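Local coordinates for protein Maltose/maltodextrin transport permease homologue (Bdellovibrio bacteriovorus HD100, PDB 6FFL) that binds maltotriose through its fused MalE-type solute-binding domain, the part described here, and as a whole probably serves in maltose/maltodextrin transport, at residues 3-11 against 58-66; 106-116 against 265-273. One frame throughout, in Å; residues are numbered along the deposited sequence. Where two conformers were deposited one is given.

Both contacts draw on the mixed sheet beside the sugar cleft of the MalE domain. Contact 1 closes first along the chain, joining 3-11 to 58-66 as parallel neighbours; contact 2 follows, pairing 106-116 with the much later 265-273. Their centres lie about 15 Å apart. Strands 4-9, 61-65, 104-109 and 266-274 belong to this sheet, in which 61-65 runs beside 266-274, and V62 O and S273 N, 2.9 Å apart, probably bond across that seam. Y63 OH and D110 OD1 probably form a hydrogen bond as well. Both contacts reach the same glucose of chain C, and strands of the sheet and adjoining loops bring Q10, P65, N114 and K270 to the sugars.

Contact 1: 3-11 against 58-66; sequences VRIQIWHQM and GPELVYGPS. With GLC (alpha-D-glucopyranose), chain B; GLC (alpha-D-glucopyranose), chain C.
P59 rests CG and CD on one face of the W8 indole, beside a parallel strand pair, 4-9 with 61-65, in the mixed sheet of a periplasmic-binding-protein fold. P59 CG stands 3.5 Å from the centroid of the five-membered ring of W8, only 18° off the normal, while CD covers the middle of the whole indole; R40 adds a cation-pi contact to the same indole. Three backbone bonds join the strands: L61 N gives its hydrogen to Q6 O, W8 N to L61 O and Y63 N to W8 O. On the face carrying I7, L61 and Y63 the packing is close and buried, and L290 of helix 281-294 covers L61. M11 sets its methyl CE over the centre of the Y63 ring, 3.6 Å from the centroid, a Met-aromatic contact whose sulfur stands farther off and oblique.

The solvent side lies at the exposed R4 and the partly exposed Q6, where one water links R4 O to E60 OE2 and another Q6 NE2 to E60 OE1. The bend of E60 at chi2 (86°) folds its carboxylate back over Q6, whose N donates to E60 OE1 at 2.8 Å from above the carboxylate plane. Toward the sugar, past the strand ends, Q10 uses both its backbone O and its side-chain NE2: O2 of the chain B glucose donates to Q10 O at 2.7 Å, and Q10 NE2, also bonded to T42, reaches its O3 weakly at 3.1 Å.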
loop_
_atom_site.group_PDB
_atom_site.type_symbol
_atom_site.label_atom_id
_atom_site.label_comp_id
_atom_site.label_asym_id
_atom_site.label_seq_id
_atom_site.Cartn_x
_atom_site.Cartn_y
_atom_site.Cartn_z
ATOM N N VAL A 3 -32.133 -7.186 -5.482
ATOM C CA VAL A 3 -31.085 -6.478 -6.205
ATOM C C VAL A 3 -29.715 -7.085 -5.889
ATOM O O VAL A 3 -29.423 -7.429 -4.747
ATOM C CB VAL A 3 -31.122 -4.961 -5.886
ATOM C CG1 VAL A 3 -30.701 -4.684 -4.451
ATOM C CG2 VAL A 3 -30.246 -4.195 -6.843
ATOM N N ARG A 4 -28.879 -7.234 -6.913
ATOM C CA ARG A 4 -27.530 -7.766 -6.752
ATOM C C ARG A 4 -26.534 -6.680 -7.123
ATOM O O ARG A 4 -26.573 -6.156 -8.241
ATOM C CB ARG A 4 -27.312 -9.004 -7.620
ATOM C CG ARG A 4 -25.953 -9.657 -7.420
ATOM C CD ARG A 4 -25.945 -11.081 -7.952
ATOM N NE ARG A 4 -24.670 -11.756 -7.718
ATOM C CZ ARG A 4 -24.296 -12.272 -6.551
ATOM N NH1 ARG A 4 -25.096 -12.188 -5.497
ATOM N NH2 ARG A 4 -23.118 -12.875 -6.437
ATOM N N ILE A 5 -25.646 -6.343 -6.191
ATOM C CA ILE A 5 -24.656 -5.300 -6.402
ATOM C C ILE A 5 -23.262 -5.930 -6.350
ATOM O O ILE A 5 -23.080 -7.067 -5.913
ATOM C CB ILE A 5 -24.784 -4.150 -5.381
ATOM C CG1 ILE A 5 -24.733 -4.694 -3.953
ATOM C CG2 ILE A 5 -26.076 -3.354 -5.612
ATOM C CD1 ILE A 5 -24.679 -3.617 -2.898
ATOM N N GLN A 6 -22.279 -5.163 -6.806
ATOM C CA GLN A 6 -20.916 -5.635 -7.006
ATOM C C GLN A 6 -19.915 -4.773 -6.249
ATOM O O GLN A 6 -20.055 -3.550 -6.195
ATOM C CB GLN A 6 -20.527 -5.589 -8.486
ATOM C CG GLN A 6 -21.222 -6.563 -9.426
ATOM C CD GLN A 6 -20.439 -6.703 -10.729
ATOM O OE1 GLN A 6 -19.596 -7.595 -10.869
ATOM N NE2 GLN A 6 -20.686 -5.800 -11.671
ATOM N N ILE A 7 -18.881 -5.405 -5.702
ATOM C CA ILE A 7 -17.727 -4.681 -5.178
ATOM C C ILE A 7 -16.473 -5.268 -5.816
ATOM O O ILE A 7 -16.235 -6.478 -5.729
ATOM C CB ILE A 7 -17.642 -4.741 -3.644
ATOM C CG1 ILE A 7 -16.314 -4.146 -3.163
ATOM C CG2 ILE A 7 -17.828 -6.167 -3.139
ATOM C CD1 ILE A 7 -16.034 -4.379 -1.693
ATOM N N TRP A 8 -15.691 -4.422 -6.479
ATOM C CA TRP A 8 -14.366 -4.807 -6.966
ATOM C C TRP A 8 -13.338 -4.251 -5.991
ATOM O O TRP A 8 -13.388 -3.066 -5.649
ATOM C CB TRP A 8 -14.079 -4.271 -8.369
ATOM C CG TRP A 8 -14.905 -4.855 -9.452
ATOM C CD1 TRP A 8 -15.919 -5.769 -9.333
ATOM C CD2 TRP A 8 -14.826 -4.518 -10.842
ATOM N NE1 TRP A 8 -16.475 -6.023 -10.575
ATOM C CE2 TRP A 8 -15.811 -5.276 -11.515
ATOM C CE3 TRP A 8 -14.003 -3.662 -11.585
ATOM C CZ2 TRP A 8 -15.997 -5.201 -12.895
ATOM C CZ3 TRP A 8 -14.192 -3.587 -12.963
ATOM C CH2 TRP A 8 -15.183 -4.353 -13.597
ATOM N N HIS A 9 -12.405 -5.096 -5.557
ATOM C CA HIS A 9 -11.436 -4.697 -4.542
ATOM C C HIS A 9 -10.089 -5.338 -4.837
ATOM O O HIS A 9 -9.977 -6.244 -5.671
ATOM C CB HIS A 9 -11.911 -5.111 -3.156
ATOM C CG HIS A 9 -12.027 -6.594 -3.010
ATOM N ND1 HIS A 9 -10.942 -7.392 -2.718
ATOM C CD2 HIS A 9 -13.076 -7.428 -3.191
ATOM C CE1 HIS A 9 -11.328 -8.656 -2.688
ATOM N NE2 HIS A 9 -12.619 -8.706 -2.967
ATOM N N GLN A 10 -9.058 -4.891 -4.113
ATOM C CA GLN A 10 -7.714 -5.440 -4.259
ATOM C C GLN A 10 -7.204 -6.027 -2.937
ATOM O O GLN A 10 -6.006 -5.968 -2.627
ATOM C CB GLN A 10 -6.746 -4.385 -4.819
ATOM C CG GLN A 10 -6.834 -2.969 -4.211
ATOM C CD GLN A 10 -6.366 -2.946 -2.769
ATOM O OE1 GLN A 10 -7.164 -3.160 -1.842
ATOM N NE2 GLN A 10 -5.066 -2.714 -2.566
ATOM N N MET A 11 -8.103 -6.641 -2.160
ATOM C CA MET A 11 -7.760 -7.157 -0.834
ATOM C C MET A 11 -6.998 -8.475 -0.902
ATOM O O MET A 11 -7.459 -9.443 -1.516
ATOM C CB MET A 11 -9.021 -7.366 0.009
ATOM C CG MET A 11 -9.747 -6.090 0.360
ATOM S SD MET A 11 -11.026 -6.437 1.588
ATOM C CE MET A 11 -11.945 -4.899 1.524
ATOM N N GLY A 58 -19.414 -1.101 -14.799
ATOM C CA GLY A 58 -18.574 -1.218 -13.634
ATOM C C GLY A 58 -19.355 -1.527 -12.371
ATOM O O GLY A 58 -20.586 -1.435 -12.326
ATOM N N PRO A 59 -18.641 -1.885 -11.308
ATOM C CA PRO A 59 -19.302 -2.233 -10.048
ATOM C C PRO A 59 -19.818 -1.005 -9.314
ATOM O O PRO A 59 -19.306 0.104 -9.468
ATOM C CB PRO A 59 -18.173 -2.892 -9.251
ATOM C CG PRO A 59 -16.963 -2.109 -9.685
ATOM C CD PRO A 59 -17.172 -1.862 -11.172
ATOM N N GLU A 60 -20.829 -1.237 -8.465
ATOM C CA GLU A 60 -21.367 -0.155 -7.642
ATOM C C GLU A 60 -20.316 0.379 -6.674
ATOM O O GLU A 60 -20.239 1.590 -6.434
ATOM C CB GLU A 60 -22.597 -0.641 -6.867
ATOM C CG GLU A 60 -23.883 -0.765 -7.711
ATOM C CD GLU A 60 -24.000 -2.110 -8.426
ATOM O OE1 GLU A 60 -23.090 -2.952 -8.294
ATOM O OE2 GLU A 60 -25.004 -2.325 -9.130
ATOM N N LEU A 61 -19.503 -0.506 -6.108
ATOM C CA LEU A 61 -18.474 -0.133 -5.149
ATOM C C LEU A 61 -17.114 -0.591 -5.652
ATOM O O LEU A 61 -16.982 -1.700 -6.175
ATOM C CB LEU A 61 -18.745 -0.756 -3.769
ATOM C CG LEU A 61 -19.741 0.003 -2.886
ATOM C CD1 LEU A 61 -20.254 -0.894 -1.775
ATOM C CD2 LEU A 61 -19.084 1.250 -2.308
ATOM N N VAL A 62 -16.104 0.261 -5.482
ATOM C CA VAL A 62 -14.719 -0.084 -5.790
ATOM C C VAL A 62 -13.863 0.274 -4.580
ATOM O O VAL A 62 -14.089 1.302 -3.937
ATOM C CB VAL A 62 -14.220 0.611 -7.081
ATOM C CG1 VAL A 62 -14.294 2.142 -6.971
ATOM C CG2 VAL A 62 -12.807 0.149 -7.428
ATOM N N TYR A 63 -12.911 -0.599 -4.239
ATOM C CA TYR A 63 -12.117 -0.459 -3.016
ATOM C C TYR A 63 -10.642 -0.551 -3.365
ATOM O O TYR A 63 -10.213 -1.552 -3.938
ATOM C CB TYR A 63 -12.469 -1.553 -2.008
ATOM C CG TYR A 63 -11.647 -1.549 -0.729
ATOM C CD1 TYR A 63 -10.413 -2.212 -0.654
ATOM C CD2 TYR A 63 -12.120 -0.906 0.413
ATOM C CE1 TYR A 63 -9.666 -2.214 0.529
ATOM C CE2 TYR A 63 -11.396 -0.915 1.600
ATOM C CZ TYR A 63 -10.175 -1.569 1.654
ATOM O OH TYR A 63 -9.458 -1.565 2.835
ATOM N N GLY A 64 -9.867 0.458 -2.978
ATOM C CA GLY A 64 -8.430 0.417 -3.197
ATOM C C GLY A 64 -7.718 1.609 -2.594
ATOM O O GLY A 64 -8.326 2.445 -1.909
ATOM N N PRO A 65 -6.424 1.742 -2.894
ATOM C CA PRO A 65 -5.604 2.760 -2.218
ATOM C C PRO A 65 -6.078 4.170 -2.522
ATOM O O PRO A 65 -6.649 4.446 -3.577
ATOM C CB PRO A 65 -4.195 2.532 -2.784
ATOM C CG PRO A 65 -4.242 1.203 -3.485
ATOM C CD PRO A 65 -5.660 0.942 -3.870
ATOM N N SER A 66 -5.800 5.078 -1.586
ATOM C CA SER A 66 -6.381 6.408 -1.683
ATOM C C SER A 66 -5.893 7.207 -2.886
ATOM O O SER A 66 -6.608 8.120 -3.307
ATOM C CB SER A 66 -6.125 7.190 -0.401
ATOM O OG SER A 66 -4.769 7.158 -0.068
HETATM C C1 GLC B . -2.296 -7.006 -1.531
HETATM C C2 GLC B . -2.880 -5.873 -0.681
HETATM C C3 GLC B . -2.601 -4.514 -1.306
HETATM C C4 GLC B . -1.120 -4.358 -1.653
HETATM C C5 GLC B . -0.641 -5.550 -2.493
HETATM C C6 GLC B . 0.866 -5.488 -2.739
HETATM O O1 GLC B . -3.020 -7.098 -2.760
HETATM O O2 GLC B . -4.300 -6.010 -0.576
HETATM O O3 GLC B . -3.045 -3.485 -0.394
HETATM O O4 GLC B . -0.968 -3.117 -2.372
HETATM O O5 GLC B . -0.902 -6.783 -1.814
HETATM O O6 GLC B . 1.262 -6.522 -3.652
HETATM C C1 GLC C . -0.007 -2.303 -1.729
HETATM C C2 GLC C . -0.577 -0.931 -1.394
HETATM C C3 GLC C . -0.810 -0.073 -2.627
HETATM C C4 GLC C . 0.484 -0.043 -3.433
HETATM C C5 GLC C . 0.897 -1.472 -3.776
HETATM C C6 GLC C . 2.194 -1.492 -4.594
HETATM O O2 GLC C . -1.808 -1.130 -0.673
HETATM O O3 GLC C . -1.157 1.257 -2.203
HETATM O O4 GLC C . 0.273 0.666 -4.644
HETATM O O5 GLC C . 1.139 -2.168 -2.558
HETATM O O6 GLC C . 2.370 -2.788 -5.207
HETATM O O HOH W 1 -25.199 -4.970 -10.028
HETATM O O HOH W 2 -22.566 -4.138 -11.280
#

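Contact 2: 106-116 against 265-273; sequences YMIGDAVGNHL and PLVGTKGYS. With GLC (alpha-D-glucopyranose), chain C.
N114 and K270 meet at the sugar: K270 NZ donates to N114 OD1 at 2.8 Å, its aliphatic chain crossing the asparagine at about a right angle. Both ends of the same amide hold the glucose of chain C, at its adjacent O2 and O3, OD1 receiving O2 of the sugar at 2.5 Å and ND2 giving a nearly straight bond (178°) to O3. With chi1 at -157°, CG of N114 lies opposite its own backbone N, which carries the amide across to K270.

Behind this first shell, G113 and G268 form an antiparallel hydrogen-bonded pair, G113 N to G268 O and G268 N to G113 O, which fixes the backbone next to N114. T269 OG1 donates to A111 O at 2.6 Å, nearly in line with the carbonyl bond. Farther out, I108 and Y272 pair in the same way within the sheet, and S273 OG donates to Y106 O. M107, bent at chi3, lays SD and CE along the backbone of G271. A water joins D110 OD2 to Y272 OH, with Y63 OH at D110 OD1.

N114 OD1 thus accepts from a lysine and a sugar hydroxyl at once; the ammonium would probably polarise the amide, which would probably make the ND2 N-H a better donor to O3.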
loop_
_atom_site.group_PDB
_atom_site.type_symbol
_atom_site.label_atom_id
_atom_site.label_comp_id
_atom_site.label_asym_id
_atom_site.label_seq_id
_atom_site.Cartn_x
_atom_site.Cartn_y
_atom_site.Cartn_z
ATOM N N TYR A 106 -14.107 11.633 -1.961
ATOM C CA TYR A 106 -14.496 10.601 -2.911
ATOM C C TYR A 106 -14.310 9.187 -2.373
ATOM O O TYR A 106 -14.709 8.230 -3.047
ATOM C CB TYR A 106 -13.710 10.764 -4.229
ATOM C CG TYR A 106 -14.126 11.999 -5.020
ATOM C CD1 TYR A 106 -15.269 11.989 -5.808
ATOM C CD2 TYR A 106 -13.367 13.162 -4.977
ATOM C CE1 TYR A 106 -15.650 13.119 -6.541
ATOM C CE2 TYR A 106 -13.741 14.291 -5.692
ATOM C CZ TYR A 106 -14.874 14.261 -6.469
ATOM O OH TYR A 106 -15.231 15.383 -7.175
ATOM N N MET A 107 -13.728 9.028 -1.183
ATOM C CA MET A 107 -13.381 7.713 -0.671
ATOM C C MET A 107 -13.516 7.712 0.845
ATOM O O MET A 107 -13.191 8.709 1.494
ATOM C CB MET A 107 -11.943 7.338 -1.069
ATOM C CG MET A 107 -11.407 6.130 -0.348
ATOM S SD MET A 107 -9.713 5.700 -0.792
ATOM C CE MET A 107 -9.921 5.128 -2.487
ATOM N N ILE A 108 -13.980 6.598 1.413
ATOM C CA ILE A 108 -13.891 6.401 2.857
ATOM C C ILE A 108 -13.249 5.044 3.123
ATOM O O ILE A 108 -13.745 4.008 2.657
ATOM C CB ILE A 108 -15.255 6.514 3.567
ATOM C CG1 ILE A 108 -15.101 6.109 5.029
ATOM C CG2 ILE A 108 -16.328 5.653 2.887
ATOM C CD1 ILE A 108 -14.379 7.160 5.845
ATOM N N GLY A 109 -12.149 5.056 3.872
ATOM C CA GLY A 109 -11.449 3.837 4.208
ATOM C C GLY A 109 -11.884 3.258 5.541
ATOM O O GLY A 109 -12.376 3.969 6.416
ATOM N N ASP A 110 -11.689 1.942 5.670
ATOM C CA ASP A 110 -12.045 1.230 6.885
ATOM C C ASP A 110 -10.877 1.100 7.851
ATOM O O ASP A 110 -11.075 0.657 8.988
ATOM C CB ASP A 110 -12.611 -0.157 6.541
ATOM C CG ASP A 110 -11.721 -0.960 5.589
ATOM O OD1 ASP A 110 -10.867 -0.376 4.883
ATOM O OD2 ASP A 110 -11.899 -2.201 5.537
ATOM N N ALA A 111 -9.676 1.490 7.434
ATOM C CA ALA A 111 -8.503 1.406 8.289
ATOM C C ALA A 111 -7.563 2.540 7.913
ATOM O O ALA A 111 -7.788 3.271 6.948
ATOM C CB ALA A 111 -7.807 0.039 8.161
ATOM N N VAL A 112 -6.510 2.702 8.691
ATOM C CA VAL A 112 -5.469 3.671 8.380
ATOM C C VAL A 112 -4.137 2.943 8.437
ATOM O O VAL A 112 -3.899 2.126 9.332
ATOM C CB VAL A 112 -5.508 4.879 9.346
ATOM C CG1 VAL A 112 -4.263 5.736 9.224
ATOM C CG2 VAL A 112 -6.764 5.729 9.067
ATOM N N GLY A 113 -3.276 3.214 7.464
ATOM C CA GLY A 113 -1.974 2.574 7.443
ATOM C C GLY A 113 -1.473 2.515 6.015
ATOM O O GLY A 113 -1.081 3.539 5.459
ATOM N N ASN A 114 -1.493 1.328 5.424
ATOM C CA ASN A 114 -0.994 1.112 4.069
ATOM C C ASN A 114 0.493 1.422 3.962
ATOM O O ASN A 114 0.989 1.746 2.885
ATOM C CB ASN A 114 -1.799 1.940 3.052
ATOM C CG ASN A 114 -1.720 1.364 1.660
ATOM O OD1 ASN A 114 -1.945 0.170 1.472
ATOM N ND2 ASN A 114 -1.382 2.200 0.679
ATOM N N HIS A 115 1.210 1.328 5.077
ATOM C CA HIS A 115 2.581 1.798 5.185
ATOM C C HIS A 115 3.553 0.624 5.173
ATOM O O HIS A 115 3.269 -0.441 5.733
ATOM C CB HIS A 115 2.771 2.620 6.461
ATOM C CG HIS A 115 2.309 1.928 7.712
ATOM N ND1 HIS A 115 1.014 1.471 7.882
ATOM C CD2 HIS A 115 2.965 1.629 8.857
ATOM C CE1 HIS A 115 0.897 0.925 9.081
ATOM N NE2 HIS A 115 2.068 1.008 9.694
ATOM N N LEU A 116 4.711 0.838 4.552
ATOM C CA LEU A 116 5.776 -0.152 4.523
ATOM C C LEU A 116 6.645 -0.068 5.772
ATOM O O LEU A 116 6.795 0.990 6.388
ATOM C CB LEU A 116 6.652 0.044 3.294
ATOM C CG LEU A 116 5.941 -0.194 1.972
ATOM C CD1 LEU A 116 6.876 0.229 0.830
ATOM C CD2 LEU A 116 5.531 -1.647 1.829
ATOM N N PRO A 265 7.807 6.060 4.888
ATOM C CA PRO A 265 6.717 5.330 4.231
ATOM C C PRO A 265 5.577 6.272 3.893
ATOM O O PRO A 265 5.372 7.291 4.553
ATOM C CB PRO A 265 6.290 4.302 5.287
ATOM C CG PRO A 265 6.671 4.913 6.579
ATOM C CD PRO A 265 7.899 5.756 6.329
ATOM N N LEU A 266 4.847 5.943 2.831
ATOM C CA LEU A 266 3.625 6.671 2.514
ATOM C C LEU A 266 2.486 6.121 3.364
ATOM O O LEU A 266 2.225 4.917 3.353
ATOM C CB LEU A 266 3.297 6.548 1.028
ATOM C CG LEU A 266 4.326 7.305 0.179
ATOM C CD1 LEU A 266 4.239 6.891 -1.277
ATOM C CD2 LEU A 266 4.140 8.818 0.334
ATOM N N VAL A 267 1.814 6.999 4.097
ATOM C CA VAL A 267 0.777 6.607 5.043
ATOM C C VAL A 267 -0.558 7.061 4.482
ATOM O O VAL A 267 -0.681 8.194 3.998
ATOM C CB VAL A 267 1.030 7.206 6.439
ATOM C CG1 VAL A 267 -0.088 6.828 7.410
ATOM C CG2 VAL A 267 2.387 6.714 6.967
ATOM N N GLY A 268 -1.549 6.181 4.530
ATOM C CA GLY A 268 -2.841 6.558 3.991
ATOM C C GLY A 268 -3.928 5.559 4.307
ATOM O O GLY A 268 -4.060 5.123 5.448
ATOM N N THR A 269 -4.713 5.187 3.300
ATOM C CA THR A 269 -5.808 4.259 3.514
ATOM C C THR A 269 -6.059 3.480 2.233
ATOM O O THR A 269 -5.506 3.778 1.169
ATOM C CB THR A 269 -7.086 5.000 3.965
ATOM O OG1 THR A 269 -8.032 4.058 4.494
ATOM C CG2 THR A 269 -7.738 5.754 2.798
ATOM N N LYS A 270 -6.896 2.463 2.353
ATOM C CA LYS A 270 -7.593 1.871 1.220
ATOM C C LYS A 270 -9.077 1.962 1.544
ATOM O O LYS A 270 -9.479 1.690 2.677
ATOM C CB LYS A 270 -7.141 0.419 0.981
ATOM C CG LYS A 270 -5.632 0.284 0.656
ATOM C CD LYS A 270 -5.185 -1.171 0.643
ATOM C CE LYS A 270 -5.079 -1.735 2.067
ATOM N NZ LYS A 270 -4.062 -1.015 2.899
ATOM N N GLY A 271 -9.881 2.417 0.588
ATOM C CA GLY A 271 -11.255 2.696 0.945
ATOM C C GLY A 271 -12.203 2.575 -0.225
ATOM O O GLY A 271 -11.802 2.282 -1.353
ATOM N N TYR A 272 -13.481 2.825 0.075
ATOM C CA TYR A 272 -14.592 2.601 -0.840
ATOM C C TYR A 272 -14.985 3.881 -1.567
ATOM O O TYR A 272 -15.013 4.966 -0.974
ATOM C CB TYR A 272 -15.804 2.054 -0.078
ATOM C CG TYR A 272 -15.550 0.726 0.622
ATOM C CD1 TYR A 272 -15.736 -0.477 -0.057
ATOM C CD2 TYR A 272 -15.139 0.678 1.950
ATOM C CE1 TYR A 272 -15.522 -1.691 0.564
ATOM C CE2 TYR A 272 -14.904 -0.537 2.584
ATOM C CZ TYR A 272 -15.100 -1.720 1.879
ATOM O OH TYR A 272 -14.871 -2.939 2.485
ATOM N N SER A 273 -15.284 3.741 -2.858
ATOM C CA SER A 273 -15.892 4.797 -3.656
ATOM C C SER A 273 -17.144 4.245 -4.315
ATOM O O SER A 273 -17.242 3.043 -4.562
ATOM C CB SER A 273 -14.938 5.326 -4.745
ATOM O OG SER A 273 -13.735 5.854 -4.193
HETATM C C1 GLC C . -0.007 -2.303 -1.729
HETATM C C2 GLC C . -0.577 -0.931 -1.394
HETATM C C3 GLC C . -0.810 -0.073 -2.627
HETATM C C4 GLC C . 0.484 -0.043 -3.433
HETATM C C5 GLC C . 0.897 -1.472 -3.776
HETATM C C6 GLC C . 2.194 -1.492 -4.594
HETATM O O2 GLC C . -1.808 -1.130 -0.673
HETATM O O3 GLC C . -1.157 1.257 -2.203
HETATM O O4 GLC C . 0.273 0.666 -4.644
HETATM O O5 GLC C . 1.139 -2.168 -2.558
HETATM O O6 GLC C . 2.370 -2.788 -5.207
HETATM O O HOH W 3 -14.482 -2.964 5.053
HETATM O O HOH W 4 -0.061 4.721 1.470
HETATM O O HOH W 5 -2.806 5.167 0.873
HETATM O O HOH W 6 4.286 3.014 2.602
#